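Local coordinates for fatty acid metabolism regulator protein (PDB 1VI0), which represses genes of fatty acid transport and beta-oxidation as a DNA-binding homodimer of the TetR family, releasing DNA when long-chain acyl-CoA binds, at residues N24-Q28 / E109-S113. Sequence-based numbering, arbitrary orientation.
Sequences NGYHQ and ELRQS. With DCC (dodecyl-coa), chain C.
Tyr26 and Glu109 bring the two backbones to 5.8 Å between CA atoms, where the turn leaving helix 9-24 meets the end of helix 100-109. Gly25 breaks the helix with positive phi, at backbone angles where any side chain would jam against the preceding carbonyl O; Gly25 CA lies 3.4 Å from Glu109 OE2. The next amide, Tyr26 N, donates a nearly straight hydrogen bond of 2.8 Å to Glu109 OE1 (172°), reaching it from above the carboxylate plane. Glutamate suits the place because its chain, bent at chi2 (-60°), gives one oxygen to this turn while OE2 accepts from Ser113 of the second subunit.

Gln112 folds back in the same bent manner, and its amide suits the spot by carrying both a donor, NE2, which bonds in the amide plane to Glu109 O, 2.8 Å away, and an oxygen facing the other segment. With its rotation thus fixed, the amide lies aslant against Tyr26, planes 56° apart and Gln112 NE2 3.4 Å from Tyr26 CD2, while Gln112 OE1 sits 3.1 Å from His27 NE2. Tyrosine gives this junction a broad ring, which also touches His27 and forms a cation-pi contact with Lys52. Arg111 is the centre of an inverse gamma turn, and its side chain reaches the thioester carbonyl of dodecyl-CoA, with Arg111 CD 3.0 Å from OA1; Asp163 pairs with its guanidinium.

The contact therefore joins the helix-turn-helix domain to the ligand-binding domain beside the dimer interface, where the flat ring of His27 stacks on His27 of the second subunit, while Tyr26 packs on Leu56 of helix 52-75 and on Leu117 of helix 115-141.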
# COMPACT_ATOMS: atom_id res chain seq x y z
N ASN A 24 19.71 -1.27 -6.02
CA ASN A 24 19.64 -2.50 -6.80
C ASN A 24 18.37 -3.30 -6.73
O ASN A 24 18.16 -4.16 -7.62
CB ASN A 24 20.82 -3.41 -6.31
CG ASN A 24 22.16 -2.78 -6.72
OD1 ASN A 24 22.61 -3.04 -7.83
ND2 ASN A 24 22.73 -1.94 -5.89
N GLY A 25 17.48 -3.07 -5.79
CA GLY A 25 16.27 -3.90 -5.59
C GLY A 25 16.72 -4.99 -4.56
O GLY A 25 17.89 -5.39 -4.61
N TYR A 26 15.87 -5.34 -3.62
CA TYR A 26 16.18 -6.28 -2.58
C TYR A 26 16.70 -7.61 -3.12
O TYR A 26 17.63 -8.17 -2.58
CB TYR A 26 14.93 -6.56 -1.74
CG TYR A 26 15.13 -7.67 -0.73
CD1 TYR A 26 16.04 -7.58 0.33
CD2 TYR A 26 14.39 -8.84 -0.86
CE1 TYR A 26 16.17 -8.62 1.23
CE2 TYR A 26 14.49 -9.87 0.05
CZ TYR A 26 15.37 -9.75 1.09
OH TYR A 26 15.48 -10.80 1.97
N HIS A 27 16.07 -8.12 -4.18
CA HIS A 27 16.49 -9.44 -4.71
C HIS A 27 17.89 -9.44 -5.24
O HIS A 27 18.57 -10.49 -5.20
CB HIS A 27 15.44 -9.91 -5.74
CG HIS A 27 14.18 -10.30 -4.98
ND1 HIS A 27 14.23 -11.30 -4.01
CD2 HIS A 27 12.93 -9.85 -5.00
CE1 HIS A 27 13.03 -11.44 -3.48
NE2 HIS A 27 12.22 -10.57 -4.06
N GLN A 28 18.41 -8.30 -5.67
CA GLN A 28 19.77 -8.18 -6.18
C GLN A 28 20.73 -7.59 -5.18
O GLN A 28 21.85 -7.20 -5.53
CB GLN A 28 19.73 -7.30 -7.45
CG GLN A 28 18.61 -7.71 -8.40
N GLU A 109 10.89 -1.65 -1.66
CA GLU A 109 11.66 -2.84 -1.28
C GLU A 109 11.21 -3.63 -0.10
O GLU A 109 11.43 -4.85 -0.03
CB GLU A 109 13.16 -2.46 -1.21
CG GLU A 109 13.64 -1.83 -2.52
CD GLU A 109 13.49 -2.73 -3.72
OE1 GLU A 109 13.42 -3.99 -3.58
OE2 GLU A 109 13.42 -2.20 -4.84
N LEU A 110 10.61 -3.06 0.92
CA LEU A 110 10.09 -3.79 2.06
C LEU A 110 8.78 -4.48 1.75
O LEU A 110 8.31 -5.26 2.60
CB LEU A 110 9.90 -2.82 3.24
CG LEU A 110 11.05 -2.70 4.22
CD1 LEU A 110 10.92 -1.46 5.10
CD2 LEU A 110 11.22 -3.94 5.05
N ARG A 111 8.16 -4.29 0.60
CA ARG A 111 6.86 -4.81 0.25
C ARG A 111 6.95 -6.21 -0.37
O ARG A 111 6.50 -6.42 -1.51
CB ARG A 111 6.15 -3.86 -0.73
CG ARG A 111 6.24 -2.38 -0.36
CD ARG A 111 5.03 -1.82 0.34
NE ARG A 111 5.32 -0.59 1.08
CZ ARG A 111 4.48 0.36 1.43
NH1 ARG A 111 3.19 0.28 1.11
NH2 ARG A 111 4.91 1.40 2.13
N GLN A 112 7.66 -7.08 0.33
CA GLN A 112 7.91 -8.45 -0.14
C GLN A 112 6.58 -9.20 -0.09
O GLN A 112 5.79 -8.95 0.84
CB GLN A 112 8.99 -9.08 0.71
CG GLN A 112 10.35 -8.37 0.60
CD GLN A 112 10.89 -8.42 -0.83
OE1 GLN A 112 10.85 -9.45 -1.50
NE2 GLN A 112 11.37 -7.28 -1.33
N SER A 113 6.30 -10.01 -1.11
CA SER A 113 5.04 -10.72 -1.19
C SER A 113 5.18 -12.13 -0.64
O SER A 113 4.18 -12.79 -0.31
CB SER A 113 4.50 -10.75 -2.62
OG SER A 113 5.42 -11.47 -3.44
C2 DCC C . -12.60 -6.17 11.28
C4 DCC C . -10.40 -6.52 11.50
C5 DCC C . -10.06 -5.36 10.86
C6 DCC C . -11.15 -4.60 10.38
C8 DCC C . -8.24 -6.26 11.44
C10 DCC C . 8.77 4.27 9.08
C11 DCC C . 10.25 4.60 8.81
C12 DCC C . 11.19 3.41 8.97
N9 DCC C . -9.22 -7.12 11.86
N7 DCC C . -8.69 -5.21 10.80
N3 DCC C . -11.64 -6.97 11.76
N1 DCC C . -12.42 -4.99 10.64
N6 DCC C . -10.95 -3.47 9.70
C1' DCC C . -9.10 -8.36 12.71
C2' DCC C . -7.95 -9.30 12.29
O2' DCC C . -8.55 -10.32 11.45
C3' DCC C . -7.60 -9.97 13.66
O3' DCC C . -8.71 -10.87 14.02
C4' DCC C . -7.72 -8.70 14.60
O4' DCC C . -8.69 -7.86 13.99
C5' DCC C . -6.37 -8.05 14.81
O5' DCC C . -5.65 -7.79 13.57
P1 DCC C . -4.95 -6.39 13.26
O11 DCC C . -4.31 -6.49 11.96
O12 DCC C . -6.00 -5.26 13.49
O6 DCC C . -3.94 -6.18 14.42
P2 DCC C . -2.73 -7.09 14.38
O21 DCC C . -1.75 -6.46 15.36
O22 DCC C . -3.15 -8.48 14.55
O7 DCC C . -2.00 -6.99 12.94
CPA DCC C . -1.05 -5.84 12.72
CPB DCC C . -0.47 -5.91 11.28
CP8 DCC C . -1.60 -6.21 10.28
CP7 DCC C . 0.51 -7.08 11.26
CP9 DCC C . 0.34 -4.72 10.93
OP3 DCC C . -2.68 -5.34 10.44
CP6 DCC C . -1.14 -6.20 8.84
OP2 DCC C . -0.33 -7.04 8.45
NP2 DCC C . -1.69 -5.28 8.11
CP5 DCC C . -1.31 -5.11 6.64
CP4 DCC C . -0.27 -3.93 6.65
CP3 DCC C . 0.39 -3.79 5.27
OP1 DCC C . 1.02 -4.74 4.79
NP1 DCC C . 0.20 -2.66 4.67
CP2 DCC C . 0.70 -2.31 3.32
CP1 DCC C . 1.68 -1.21 3.60
S DCC C . 2.90 -1.49 4.91
P3 DCC C . -8.62 -12.34 14.66
O31 DCC C . -7.50 -13.04 14.05
O32 DCC C . -8.44 -12.22 16.12
O33 DCC C . -9.97 -12.91 14.30
CA1 DCC C . 4.18 -2.39 3.99
CA2 DCC C . 5.57 -2.35 4.70
OA1 DCC C . 3.97 -2.89 2.91
CA3 DCC C . 6.32 -1.03 4.45
CA4 DCC C . 6.74 -0.20 5.61
CA5 DCC C . 5.90 1.04 5.83
CA6 DCC C . 6.68 2.24 6.32
CA7 DCC C . 6.43 2.65 7.76
CA8 DCC C . 6.46 4.09 8.11
CA9 DCC C . 7.81 4.80 8.00